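Local structure of 3-methylaspartate ammonia-lyase (Citrobacter amalonaticus, 1KKO) at residues Y214-S219 and E264-P269; E165-F170 and A377-R382; R253-I258 and T289-E294. The protein catalyses the reversible, magnesium-dependent anti elimination of ammonia from L-threo-3-methylaspartate to give mesaconate. All coordinates share one frame; numbering follows the deposited sequence.

Interaction 1: residues Y214-S219 and E264-P269; sequences YVRWLS and EAQGLP
Ser219 on the helix meets Glu264 and Gln266 of the loop through its hydroxyl. Its OG gives a hydrogen bond of 2.6 Å to Glu264 O. The donor lies in the plane of that carbonyl. The same OG accepts from Gln266 NE2 at 2.9 Å, along a nearly straight N-H (173°). A chi1 of 57° sets the hydroxyl between the backbone N and the carbonyl carbon of Ser219, where it faces both loop residues. The amide of Gln266 lies flat over one face of the Arg216 guanidinium. The two planes are 22° apart, and NE2 sits 3.2 Å above the guanidinium plane, over its centre. This is a stack, with no hydrogen bond between the two groups. Asp220 OD1 joins them instead, by a salt bridge to Arg216 NH2 and a hydrogen bond from Gln266 NE2. Val215 packs against the first residue of the loop segment, its CG1 3.6 Å from Glu264 CB; that methyl is turned anti to the backbone N. Leu268 CD1 touches Ser219 CB at 4.1 Å. A type I' turn from Ala265 to Leu268 reverses the loop, with Gly267 at a positive phi. The contact fastens helix 209-225 to the loop leading into strand 270-273. Val215 and Ala265 also rest on strand 234-238 of the TIM barrel, while Leu218 reaches both that strand and 191-194.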
ATOM      1  N   TYR A 214      -0.737  28.534  -0.707  1.00 19.44           N
ATOM      2  CA  TYR A 214      -0.394  27.133  -0.919  1.00 18.87           C
ATOM      3  C   TYR A 214      -0.138  26.815  -2.399  1.00 18.57           C
ATOM      4  O   TYR A 214       0.811  26.101  -2.729  1.00 17.95           O
ATOM      5  CB  TYR A 214      -1.478  26.213  -0.367  1.00 18.60           C
ATOM      6  CG  TYR A 214      -1.121  24.766  -0.613  1.00 17.39           C
ATOM      7  CD1 TYR A 214      -0.130  24.145   0.138  1.00 17.25           C
ATOM      8  CD2 TYR A 214      -1.724  24.036  -1.632  1.00 16.72           C
ATOM      9  CE1 TYR A 214       0.231  22.842  -0.101  1.00 16.27           C
ATOM     10  CE2 TYR A 214      -1.373  22.731  -1.866  1.00 15.88           C
ATOM     11  CZ  TYR A 214      -0.390  22.140  -1.108  1.00 15.87           C
ATOM     12  OH  TYR A 214      -0.044  20.828  -1.361  1.00 15.70           O
ATOM     13  N   VAL A 215      -0.974  27.332  -3.298  1.00 18.57           N
ATOM     14  CA  VAL A 215      -0.782  27.062  -4.714  1.00 19.06           C
ATOM     15  C   VAL A 215       0.575  27.596  -5.156  1.00 19.45           C
ATOM     16  O   VAL A 215       1.289  26.955  -5.929  1.00 19.37           O
ATOM     17  CB  VAL A 215      -1.903  27.649  -5.589  1.00 19.15           C
ATOM     18  CG1 VAL A 215      -1.618  27.402  -7.051  1.00 18.77           C
ATOM     19  CG2 VAL A 215      -3.241  27.025  -5.226  1.00 19.45           C
ATOM     20  N   ARG A 216       0.931  28.778  -4.661  1.00 20.13           N
ATOM     21  CA  ARG A 216       2.211  29.382  -4.999  1.00 20.56           C
ATOM     22  C   ARG A 216       3.358  28.538  -4.455  1.00 19.82           C
ATOM     23  O   ARG A 216       4.357  28.309  -5.144  1.00 19.68           O
ATOM     24  CB  ARG A 216       2.288  30.805  -4.440  1.00 21.36           C
ATOM     25  CG  ARG A 216       3.564  31.540  -4.809  1.00 23.25           C
ATOM     26  CD  ARG A 216       3.767  31.687  -6.291  1.00 26.09           C
ATOM     27  NE  ARG A 216       5.177  31.773  -6.643  1.00 29.11           N
ATOM     28  CZ  ARG A 216       5.652  32.485  -7.654  1.00 30.38           C
ATOM     29  NH1 ARG A 216       4.828  33.179  -8.433  1.00 30.47           N
ATOM     30  NH2 ARG A 216       6.956  32.499  -7.888  1.00 31.02           N
ATOM     31  N   TRP A 217       3.210  28.085  -3.214  1.00 19.52           N
ATOM     32  CA  TRP A 217       4.219  27.239  -2.599  1.00 19.16           C
ATOM     33  C   TRP A 217       4.380  25.968  -3.426  1.00 18.79           C
ATOM     34  O   TRP A 217       5.488  25.504  -3.673  1.00 18.73           O
ATOM     35  CB  TRP A 217       3.845  26.865  -1.170  1.00 19.57           C
ATOM     36  CG  TRP A 217       4.847  25.935  -0.596  1.00 19.78           C
ATOM     37  CD1 TRP A 217       6.010  26.273   0.029  1.00 20.41           C
ATOM     38  CD2 TRP A 217       4.836  24.507  -0.671  1.00 19.95           C
ATOM     39  NE1 TRP A 217       6.709  25.144   0.379  1.00 20.89           N
ATOM     40  CE2 TRP A 217       6.008  24.044  -0.040  1.00 19.90           C
ATOM     41  CE3 TRP A 217       3.938  23.564  -1.183  1.00 19.31           C
ATOM     42  CZ2 TRP A 217       6.312  22.687   0.076  1.00 19.86           C
ATOM     43  CZ3 TRP A 217       4.244  22.223  -1.067  1.00 19.57           C
ATOM     44  CH2 TRP A 217       5.413  21.797  -0.436  1.00 19.80           C
ATOM     45  N   LEU A 218       3.248  25.423  -3.856  1.00 18.27           N
ATOM     46  CA  LEU A 218       3.205  24.182  -4.614  1.00 17.94           C
ATOM     47  C   LEU A 218       3.902  24.305  -5.965  1.00 17.99           C
ATOM     48  O   LEU A 218       4.776  23.503  -6.300  1.00 17.32           O
ATOM     49  CB  LEU A 218       1.744  23.777  -4.782  1.00 17.61           C
ATOM     50  CG  LEU A 218       1.418  22.624  -5.720  1.00 16.76           C
ATOM     51  CD1 LEU A 218       2.129  21.357  -5.288  1.00 16.50           C
ATOM     52  CD2 LEU A 218      -0.083  22.436  -5.731  1.00 16.13           C
ATOM     53  N   SER A 219       3.533  25.312  -6.746  1.00 18.63           N
ATOM     54  CA  SER A 219       4.184  25.497  -8.038  1.00 19.30           C
ATOM     55  C   SER A 219       5.673  25.839  -7.861  1.00 19.98           C
ATOM     56  O   SER A 219       6.515  25.351  -8.611  1.00 19.96           O
ATOM     57  CB  SER A 219       3.463  26.534  -8.888  1.00 19.50           C
ATOM     58  OG  SER A 219       3.370  27.764  -8.215  1.00 19.46           O
ATOM     59  N   GLU A 264      -1.043  31.780  -9.675  1.00 22.41           N
ATOM     60  CA  GLU A 264      -0.225  31.155  -8.642  1.00 22.37           C
ATOM     61  C   GLU A 264       0.345  29.806  -9.107  1.00 21.65           C
ATOM     62  O   GLU A 264       1.317  29.312  -8.537  1.00 21.30           O
ATOM     63  CB  GLU A 264      -1.026  30.972  -7.350  1.00 23.16           C
ATOM     64  CG  GLU A 264      -1.850  32.181  -6.918  1.00 24.66           C
ATOM     65  CD  GLU A 264      -1.028  33.438  -6.678  1.00 27.00           C
ATOM     66  OE1 GLU A 264      -1.640  34.527  -6.596  1.00 29.38           O
ATOM     67  OE2 GLU A 264       0.211  33.346  -6.563  1.00 27.77           O
ATOM     68  N   ALA A 265      -0.252  29.236 -10.152  1.00 21.21           N
ATOM     69  CA  ALA A 265       0.172  27.935 -10.671  1.00 21.04           C
ATOM     70  C   ALA A 265       1.387  28.020 -11.597  1.00 21.29           C
ATOM     71  O   ALA A 265       1.947  26.991 -11.978  1.00 20.49           O
ATOM     72  CB  ALA A 265      -0.982  27.251 -11.375  1.00 20.84           C
ATOM     73  N   GLN A 266       1.779  29.242 -11.971  1.00 21.43           N
ATOM     74  CA  GLN A 266       2.962  29.475 -12.807  1.00 21.81           C
ATOM     75  C   GLN A 266       3.020  28.615 -14.073  1.00 21.44           C
ATOM     76  O   GLN A 266       4.058  28.038 -14.401  1.00 22.16           O
ATOM     77  CB  GLN A 266       4.235  29.289 -11.983  1.00 22.30           C
ATOM     78  CG  GLN A 266       4.297  30.219 -10.795  1.00 23.47           C
ATOM     79  CD  GLN A 266       5.612  30.162 -10.062  1.00 24.78           C
ATOM     80  OE1 GLN A 266       6.579  30.805 -10.471  1.00 26.68           O
ATOM     81  NE2 GLN A 266       5.653  29.419  -8.960  1.00 24.16           N
ATOM     82  N   GLY A 267       1.904  28.529 -14.786  1.00 20.92           N
ATOM     83  CA  GLY A 267       1.873  27.807 -16.044  1.00 20.85           C
ATOM     84  C   GLY A 267       1.442  26.349 -15.965  1.00 20.26           C
ATOM     85  O   GLY A 267       1.185  25.728 -16.987  1.00 20.70           O
ATOM     86  N   LEU A 268       1.372  25.796 -14.756  1.00 19.53           N
ATOM     87  CA  LEU A 268       0.918  24.423 -14.571  1.00 18.43           C
ATOM     88  C   LEU A 268      -0.608  24.440 -14.615  1.00 17.74           C
ATOM     89  O   LEU A 268      -1.219  25.285 -13.971  1.00 18.73           O
ATOM     90  CB  LEU A 268       1.409  23.889 -13.223  1.00 18.47           C
ATOM     91  CG  LEU A 268       2.928  23.943 -13.016  1.00 18.93           C
ATOM     92  CD1 LEU A 268       3.329  23.514 -11.611  1.00 19.42           C
ATOM     93  CD2 LEU A 268       3.642  23.098 -14.047  1.00 19.28           C
ATOM     94  N   PRO A 269      -1.236  23.534 -15.362  1.00 17.01           N
ATOM     95  CA  PRO A 269      -2.702  23.508 -15.412  1.00 16.89           C
ATOM     96  C   PRO A 269      -3.285  23.324 -14.026  1.00 15.99           C
ATOM     97  O   PRO A 269      -2.707  22.593 -13.223  1.00 15.94           O
ATOM     98  CB  PRO A 269      -3.009  22.298 -16.289  1.00 17.09           C
ATOM     99  CG  PRO A 269      -1.758  22.010 -17.045  1.00 17.84           C
ATOM    100  CD  PRO A 269      -0.631  22.477 -16.189  1.00 17.12           C
TER

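Interaction 2: residues E165-F170 and A377-R382; sequences EAIPLF and AARPMR
Arg379 grips the backbone of Glu165 with its guanidinium. NH1 donates to Glu165 O at 2.8 Å, with the oxygen at the guanidinium edge and in its plane. The N-H...O angle is 152°, and the donor is tilted from the carbonyl plane. NH2 adds two weak bonds, one to Glu165 O and one to Ala166 O at 3.3 Å. Ile167 CD1 sits over the centre of one guanidinium face, 3.4 Å from Arg379 CZ, and also meets Pro380 CD at 4.0 Å. Bends at chi2 and chi3 (-48° and -55°) fold the arginine back toward this loop. Further along, Pro168 CD lies 3.3 Å from the backbone O of Met381, which is a selenomethionine here. Arg382 CA makes a CA-H...O contact of 3.4 Å with Pro168 O. Phe170 CB touches Arg382 CG at 3.9 Å.

The second shell fixes these groups. Arg379 leaves the helical path after helix 365-378 with positive phi, and its NH1 also bonds Leu376 O in that helix. Arg382 NH1 bonds His236 ND1 and the Arg382 guanidinium makes a cation-pi contact with Tyr271, while Phe170 stacks on His236 and touches His194, assigned as a transition-state stabilizer. Backbone bonds of Pro168 and Phe170 to Met383 zip strands 169-170 and 382-384 together, the first and last strands of the TIM barrel. The Glu165 carboxylate is near the guanidinium, but no N-H points at it. Arg379 therefore holds the chain chiefly through carbonyl oxygens, which tie the entrance of the first strand to the end of helix 365-378, which leads into the last strand.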
ATOM      1  N   GLU A 165      -1.689   2.344 -23.582  1.00 22.05           N
ATOM      2  CA  GLU A 165      -1.248   3.698 -23.292  1.00 20.54           C
ATOM      3  C   GLU A 165      -1.533   4.048 -21.840  1.00 18.35           C
ATOM      4  O   GLU A 165      -2.591   3.730 -21.311  1.00 18.27           O
ATOM      5  CB  GLU A 165      -1.964   4.687 -24.214  1.00 21.55           C
ATOM      6  CG  GLU A 165      -1.542   6.132 -24.046  1.00 23.92           C
ATOM      7  CD  GLU A 165      -2.119   7.028 -25.124  1.00 28.23           C
ATOM      8  OE1 GLU A 165      -2.631   6.496 -26.131  1.00 30.68           O
ATOM      9  OE2 GLU A 165      -2.064   8.265 -24.969  1.00 30.79           O
ATOM     10  N   ALA A 166      -0.577   4.711 -21.213  1.00 16.64           N
ATOM     11  CA  ALA A 166      -0.723   5.107 -19.827  1.00 15.45           C
ATOM     12  C   ALA A 166      -1.841   6.110 -19.631  1.00 14.52           C
ATOM     13  O   ALA A 166      -2.224   6.838 -20.554  1.00 15.43           O
ATOM     14  CB  ALA A 166       0.566   5.697 -19.325  1.00 16.14           C
ATOM     15  N   ILE A 167      -2.366   6.120 -18.413  1.00 13.37           N
ATOM     16  CA  ILE A 167      -3.376   7.066 -17.973  1.00 12.86           C
ATOM     17  C   ILE A 167      -2.689   7.998 -16.979  1.00 12.38           C
ATOM     18  O   ILE A 167      -1.964   7.513 -16.105  1.00 12.11           O
ATOM     19  CB  ILE A 167      -4.494   6.317 -17.216  1.00 13.14           C
ATOM     20  CG1 ILE A 167      -5.184   5.261 -18.090  1.00 14.23           C
ATOM     21  CG2 ILE A 167      -5.492   7.301 -16.614  1.00 12.58           C
ATOM     22  CD1 ILE A 167      -5.948   5.818 -19.260  1.00 15.01           C
ATOM     23  N   PRO A 168      -2.909   9.313 -17.055  1.00 12.63           N
ATOM     24  CA  PRO A 168      -2.336  10.211 -16.053  1.00 12.35           C
ATOM     25  C   PRO A 168      -2.804   9.872 -14.643  1.00 12.45           C
ATOM     26  O   PRO A 168      -3.998   9.681 -14.438  1.00 12.29           O
ATOM     27  CB  PRO A 168      -2.845  11.586 -16.487  1.00 12.56           C
ATOM     28  CG  PRO A 168      -3.078  11.444 -17.945  1.00 12.89           C
ATOM     29  CD  PRO A 168      -3.634  10.065 -18.098  1.00 12.48           C
ATOM     30  N   LEU A 169      -1.862   9.828 -13.706  1.00 11.66           N
ATOM     31  CA  LEU A 169      -2.142   9.452 -12.326  1.00 11.13           C
ATOM     32  C   LEU A 169      -2.103  10.654 -11.399  1.00 10.92           C
ATOM     33  O   LEU A 169      -1.262  11.539 -11.543  1.00 11.40           O
ATOM     34  CB  LEU A 169      -1.137   8.409 -11.833  1.00 11.60           C
ATOM     35  CG  LEU A 169      -0.993   7.154 -12.687  1.00 12.40           C
ATOM     36  CD1 LEU A 169      -0.039   6.170 -12.026  1.00 12.94           C
ATOM     37  CD2 LEU A 169      -2.321   6.511 -12.918  1.00 12.29           C
ATOM     38  N   PHE A 170      -2.988  10.617 -10.412  1.00 10.87           N
ATOM     39  CA  PHE A 170      -3.216  11.714  -9.479  1.00 10.62           C
ATOM     40  C   PHE A 170      -2.949  11.254  -8.056  1.00 10.28           C
ATOM     41  O   PHE A 170      -3.626  10.352  -7.555  1.00 10.49           O
ATOM     42  CB  PHE A 170      -4.675  12.165  -9.620  1.00 10.63           C
ATOM     43  CG  PHE A 170      -5.120  13.198  -8.637  1.00 10.94           C
ATOM     44  CD1 PHE A 170      -4.291  14.228  -8.240  1.00 10.91           C
ATOM     45  CD2 PHE A 170      -6.394  13.124  -8.112  1.00 11.32           C
ATOM     46  CE1 PHE A 170      -4.739  15.178  -7.350  1.00 11.45           C
ATOM     47  CE2 PHE A 170      -6.842  14.067  -7.218  1.00 11.61           C
ATOM     48  CZ  PHE A 170      -6.018  15.104  -6.852  1.00 11.77           C
ATOM     49  N   ALA A 377      -8.697   0.141 -20.404  1.00 12.17           N
ATOM     50  CA  ALA A 377      -9.676  -0.151 -21.441  1.00 12.61           C
ATOM     51  C   ALA A 377     -10.536   1.062 -21.792  1.00 12.90           C
ATOM     52  O   ALA A 377     -10.693   1.394 -22.960  1.00 14.02           O
ATOM     53  CB  ALA A 377     -10.567  -1.292 -21.017  1.00 13.17           C
ATOM     54  N   ALA A 378     -11.077   1.730 -20.786  1.00 12.30           N
ATOM     55  CA  ALA A 378     -12.068   2.783 -21.001  1.00 12.64           C
ATOM     56  C   ALA A 378     -11.503   4.154 -21.326  1.00 12.67           C
ATOM     57  O   ALA A 378     -12.196   4.980 -21.909  1.00 13.14           O
ATOM     58  CB  ALA A 378     -13.008   2.859 -19.799  1.00 12.97           C
ATOM     59  N   ARG A 379     -10.279   4.426 -20.888  1.00 12.69           N
ATOM     60  CA  ARG A 379      -9.555   5.647 -21.220  1.00 13.70           C
ATOM     61  C   ARG A 379     -10.043   6.915 -20.545  1.00 13.71           C
ATOM     62  O   ARG A 379     -10.344   7.907 -21.201  1.00 14.55           O
ATOM     63  CB  ARG A 379      -9.537   5.862 -22.740  1.00 14.37           C
ATOM     64  CG  ARG A 379      -9.078   4.655 -23.524  1.00 15.78           C
ATOM     65  CD  ARG A 379      -7.829   4.042 -23.003  1.00 18.25           C
ATOM     66  NE  ARG A 379      -6.763   5.022 -22.916  1.00 19.31           N
ATOM     67  CZ  ARG A 379      -5.559   4.748 -22.458  1.00 18.89           C
ATOM     68  NH1 ARG A 379      -5.290   3.512 -22.041  1.00 18.71           N
ATOM     69  NH2 ARG A 379      -4.625   5.686 -22.424  1.00 20.82           N
ATOM     70  N   PRO A 380     -10.094   6.925 -19.223  1.00 12.84           N
ATOM     71  CA  PRO A 380     -10.405   8.172 -18.534  1.00 12.85           C
ATOM     72  C   PRO A 380      -9.216   9.127 -18.695  1.00 13.19           C
ATOM     73  O   PRO A 380      -8.113   8.708 -19.039  1.00 14.13           O
ATOM     74  CB  PRO A 380     -10.548   7.732 -17.074  1.00 12.23           C
ATOM     75  CG  PRO A 380      -9.615   6.553 -16.976  1.00 12.53           C
ATOM     76  CD  PRO A 380      -9.840   5.819 -18.278  1.00 12.55           C
HETATM   77  N   MSE A 381      -9.446  10.400 -18.431  1.00 13.26           N
HETATM   78  CA  MSE A 381      -8.405  11.409 -18.477  1.00 14.79           C
HETATM   79  C   MSE A 381      -7.449  11.386 -17.288  1.00 13.30           C
HETATM   80  O   MSE A 381      -6.334  11.881 -17.388  1.00 13.41           O
HETATM   81  CB  MSE A 381      -9.090  12.773 -18.517  1.00 17.17           C
HETATM   82  CG  MSE A 381      -8.950  13.439 -19.835  1.00 24.31           C
HETATM   83 SE   MSE A 381      -7.273  14.365 -19.834  1.00 35.16          SE
HETATM   84  CE  MSE A 381      -7.804  16.033 -19.113  1.00 35.60           C
ATOM     85  N   ARG A 382      -7.898  10.817 -16.171  1.00 12.66           N
ATOM     86  CA  ARG A 382      -7.148  10.854 -14.936  1.00 12.17           C
ATOM     87  C   ARG A 382      -7.564   9.687 -14.078  1.00 11.85           C
ATOM     88  O   ARG A 382      -8.709   9.274 -14.120  1.00 11.62           O
ATOM     89  CB  ARG A 382      -7.499  12.153 -14.213  1.00 12.10           C
ATOM     90  CG  ARG A 382      -6.678  12.486 -12.981  1.00 12.28           C
ATOM     91  CD  ARG A 382      -6.765  13.945 -12.573  1.00 12.37           C
ATOM     92  NE  ARG A 382      -6.356  14.787 -13.689  1.00 12.94           N
ATOM     93  CZ  ARG A 382      -6.615  16.077 -13.824  1.00 13.62           C
ATOM     94  NH1 ARG A 382      -7.248  16.754 -12.885  1.00 13.08           N
ATOM     95  NH2 ARG A 382      -6.236  16.697 -14.935  1.00 14.00           N
TER

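Interaction 3: residues R253-I258 and T289-E294; sequences RCAEYI and TAITKE
Two neighbouring helices on the outside of the TIM barrel, 251-260 and 281-298, pack here through small and branched side chains. Ala255 and Ile291 stand where the backbones come nearest, with CA atoms 5.3 Å apart. The methyl of Ala255 enters between two residues of the other helix. It lies 3.4 Å from Glu294 CG, and Glu294 CB is almost as near. It also meets Ile291 O at 3.7 Å and Ile291 CG2 at 4.1 Å. The segment axes approach to 8.4 Å, consistent with the small side chain of Ala255 at the nearest point. They cross at -52°.

The fold alternates strands and helices, and strand 270-273 runs between these two helices in the sequence. Both helices stand on the outer layer around the parallel strands. Strand 270-273 carries Glu273, a magnesium ligand, whose side chain is about 10 Å from that of Ile258. The contact itself is structural packing, away from the magnesium ligands.

Ile291 splits its branches between two neighbours. CG2, anti to the backbone N, reaches Ile258 CD1 at 4.1 Å. CD1, at the end of the other branch, meets Cys254 CB at 4.2 Å. The Ile258 and Ile291 side chains cross at about a right angle. Glu294 offers its aliphatic part to Ala255. Its chain leaves with CG anti to the backbone N, then bends at chi2 (68°), and its OE2 forms a salt bridge with Arg297 one turn on. The acid is thus paired within its own helix while its methylenes face the contact. Behind the apolar patch, Cys254 and Ile258 both touch Ile243 of helix 242-246. Ile291 also packs on Pro251, near the start of helix 251-260, and on Val276 in a loop.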
ATOM      1  N   ARG A 253     -18.808  34.989  -7.557  1.00 21.63           N
ATOM      2  CA  ARG A 253     -17.691  35.323  -6.676  1.00 21.58           C
ATOM      3  C   ARG A 253     -16.764  34.112  -6.543  1.00 20.70           C
ATOM      4  O   ARG A 253     -15.546  34.254  -6.462  1.00 20.75           O
ATOM      5  CB  ARG A 253     -18.198  35.769  -5.307  1.00 21.97           C
ATOM      6  CG  ARG A 253     -18.836  37.165  -5.316  1.00 23.66           C
ATOM      7  CD  ARG A 253     -19.596  37.513  -4.055  1.00 25.72           C
ATOM      8  NE  ARG A 253     -18.745  37.566  -2.872  1.00 26.80           N
ATOM      9  CZ  ARG A 253     -19.189  37.411  -1.634  1.00 27.72           C
ATOM     10  NH1 ARG A 253     -20.478  37.186  -1.414  1.00 28.13           N
ATOM     11  NH2 ARG A 253     -18.347  37.466  -0.609  1.00 28.29           N
ATOM     12  N   CYS A 254     -17.355  32.923  -6.531  1.00 19.72           N
ATOM     13  CA  CYS A 254     -16.576  31.694  -6.477  1.00 19.39           C
ATOM     14  C   CYS A 254     -15.681  31.609  -7.707  1.00 19.33           C
ATOM     15  O   CYS A 254     -14.479  31.347  -7.597  1.00 18.50           O
ATOM     16  CB  CYS A 254     -17.500  30.480  -6.405  1.00 19.31           C
ATOM     17  SG  CYS A 254     -18.306  30.240  -4.799  1.00 19.56           S
ATOM     18  N   ALA A 255     -16.263  31.853  -8.876  1.00 19.65           N
ATOM     19  CA  ALA A 255     -15.515  31.779 -10.127  1.00 20.00           C
ATOM     20  C   ALA A 255     -14.408  32.822 -10.178  1.00 20.63           C
ATOM     21  O   ALA A 255     -13.309  32.544 -10.634  1.00 20.65           O
ATOM     22  CB  ALA A 255     -16.441  31.935 -11.310  1.00 19.97           C
ATOM     23  N   GLU A 256     -14.696  34.031  -9.706  1.00 21.42           N
ATOM     24  CA  GLU A 256     -13.682  35.075  -9.677  1.00 22.32           C
ATOM     25  C   GLU A 256     -12.468  34.620  -8.877  1.00 21.69           C
ATOM     26  O   GLU A 256     -11.329  34.787  -9.307  1.00 21.84           O
ATOM     27  CB  GLU A 256     -14.245  36.362  -9.061  1.00 23.13           C
ATOM     28  CG  GLU A 256     -13.198  37.444  -8.838  1.00 25.78           C
ATOM     29  CD  GLU A 256     -13.731  38.629  -8.055  1.00 28.82           C
ATOM     30  OE1 GLU A 256     -14.716  38.466  -7.302  1.00 30.80           O
ATOM     31  OE2 GLU A 256     -13.157  39.727  -8.190  1.00 31.52           O
ATOM     32  N   TYR A 257     -12.719  34.068  -7.694  1.00 21.05           N
ATOM     33  CA  TYR A 257     -11.636  33.613  -6.834  1.00 20.68           C
ATOM     34  C   TYR A 257     -10.860  32.461  -7.478  1.00 19.97           C
ATOM     35  O   TYR A 257      -9.635  32.461  -7.501  1.00 19.90           O
ATOM     36  CB  TYR A 257     -12.164  33.174  -5.471  1.00 20.91           C
ATOM     37  CG  TYR A 257     -11.103  32.459  -4.674  1.00 20.62           C
ATOM     38  CD1 TYR A 257     -10.046  33.159  -4.114  1.00 20.05           C
ATOM     39  CD2 TYR A 257     -11.124  31.078  -4.536  1.00 19.61           C
ATOM     40  CE1 TYR A 257      -9.052  32.511  -3.407  1.00 19.97           C
ATOM     41  CE2 TYR A 257     -10.135  30.417  -3.830  1.00 19.45           C
ATOM     42  CZ  TYR A 257      -9.102  31.135  -3.263  1.00 19.65           C
ATOM     43  OH  TYR A 257      -8.125  30.470  -2.556  1.00 19.01           O
ATOM     44  N   ILE A 258     -11.584  31.470  -7.983  1.00 19.45           N
ATOM     45  CA  ILE A 258     -10.949  30.321  -8.623  1.00 19.32           C
ATOM     46  C   ILE A 258     -10.076  30.789  -9.785  1.00 19.98           C
ATOM     47  O   ILE A 258      -8.942  30.349  -9.940  1.00 19.70           O
ATOM     48  CB  ILE A 258     -12.023  29.323  -9.091  1.00 18.88           C
ATOM     49  CG1 ILE A 258     -12.660  28.629  -7.885  1.00 18.48           C
ATOM     50  CG2 ILE A 258     -11.423  28.275 -10.021  1.00 18.42           C
ATOM     51  CD1 ILE A 258     -13.959  27.961  -8.190  1.00 18.28           C
ATOM     52  N   THR A 289     -22.703  24.522 -12.767  1.00 16.10           N
ATOM     53  CA  THR A 289     -22.962  25.073 -14.098  1.00 16.69           C
ATOM     54  C   THR A 289     -22.723  26.574 -14.098  1.00 16.70           C
ATOM     55  O   THR A 289     -22.080  27.120 -14.984  1.00 17.33           O
ATOM     56  CB  THR A 289     -24.400  24.758 -14.532  1.00 16.96           C
ATOM     57  OG1 THR A 289     -24.582  23.337 -14.632  1.00 17.67           O
ATOM     58  CG2 THR A 289     -24.693  25.301 -15.933  1.00 17.49           C
ATOM     59  N   ALA A 290     -23.241  27.241 -13.078  1.00 16.54           N
ATOM     60  CA  ALA A 290     -23.057  28.678 -12.940  1.00 16.79           C
ATOM     61  C   ALA A 290     -21.592  29.080 -12.754  1.00 16.76           C
ATOM     62  O   ALA A 290     -21.140  30.069 -13.316  1.00 17.56           O
ATOM     63  CB  ALA A 290     -23.906  29.207 -11.810  1.00 17.10           C
ATOM     64  N   ILE A 291     -20.829  28.319 -11.965  1.00 15.94           N
ATOM     65  CA  ILE A 291     -19.413  28.629 -11.809  1.00 16.53           C
ATOM     66  C   ILE A 291     -18.688  28.454 -13.147  1.00 16.98           C
ATOM     67  O   ILE A 291     -17.853  29.284 -13.515  1.00 17.11           O
ATOM     68  CB  ILE A 291     -18.754  27.757 -10.710  1.00 16.28           C
ATOM     69  CG1 ILE A 291     -19.375  28.072  -9.347  1.00 16.59           C
ATOM     70  CG2 ILE A 291     -17.244  27.985 -10.676  1.00 16.26           C
ATOM     71  CD1 ILE A 291     -19.010  27.060  -8.265  1.00 17.52           C
ATOM     72  N   THR A 292     -18.988  27.363 -13.845  1.00 17.97           N
ATOM     73  CA  THR A 292     -18.375  27.085 -15.136  1.00 19.11           C
ATOM     74  C   THR A 292     -18.670  28.233 -16.107  1.00 20.47           C
ATOM     75  O   THR A 292     -17.766  28.723 -16.785  1.00 20.65           O
ATOM     76  CB  THR A 292     -18.911  25.748 -15.662  1.00 18.94           C
ATOM     77  OG1 THR A 292     -18.493  24.693 -14.781  1.00 18.78           O
ATOM     78  CG2 THR A 292     -18.284  25.376 -17.010  1.00 20.18           C
ATOM     79  N   LYS A 293     -19.925  28.674 -16.132  1.00 21.42           N
ATOM     80  CA  LYS A 293     -20.332  29.785 -16.995  1.00 22.67           C
ATOM     81  C   LYS A 293     -19.485  31.021 -16.729  1.00 22.86           C
ATOM     82  O   LYS A 293     -18.994  31.669 -17.661  1.00 23.23           O
ATOM     83  CB  LYS A 293     -21.806  30.119 -16.765  1.00 23.37           C
ATOM     84  CG  LYS A 293     -22.377  31.146 -17.739  1.00 25.77           C
ATOM     85  CD  LYS A 293     -23.767  31.612 -17.327  1.00 28.82           C
ATOM     86  CE  LYS A 293     -24.342  32.604 -18.327  1.00 30.75           C
ATOM     87  NZ  LYS A 293     -25.565  33.273 -17.810  1.00 32.32           N
ATOM     88  N   GLU A 294     -19.311  31.377 -15.462  1.00 22.88           N
ATOM     89  CA  GLU A 294     -18.519  32.558 -15.135  1.00 23.20           C
ATOM     90  C   GLU A 294     -17.023  32.383 -15.444  1.00 23.53           C
ATOM     91  O   GLU A 294     -16.368  33.331 -15.880  1.00 23.58           O
ATOM     92  CB  GLU A 294     -18.744  32.990 -13.683  1.00 23.47           C
ATOM     93  CG  GLU A 294     -17.975  34.235 -13.260  1.00 24.53           C
ATOM     94  CD  GLU A 294     -18.440  35.522 -13.928  1.00 26.50           C
ATOM     95  OE1 GLU A 294     -19.443  35.510 -14.673  1.00 26.97           O
ATOM     96  OE2 GLU A 294     -17.781  36.558 -13.698  1.00 28.44           O
TER

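From the N terminus, the chain first enters 165-170 at the opening strand of the barrel. Interaction 2 closes the widest loop, 206 residues later, at 377-382 beside the last strand. The other two interactions fall within that span. Interaction 1 starts at 214-219 and closes at 264-269. Interaction 3 starts at 253-258, before interaction 1 has closed, and ends at 289-294, so these two cross along the chain. They join successive outer elements: helix 209-225 to the loop before strand 270-273, and helix 251-260 to helix 281-298. Interaction 2 brings the first and last strands of the barrel together. The three do not touch; interactions 1 and 3 have centres about 19 Å apart.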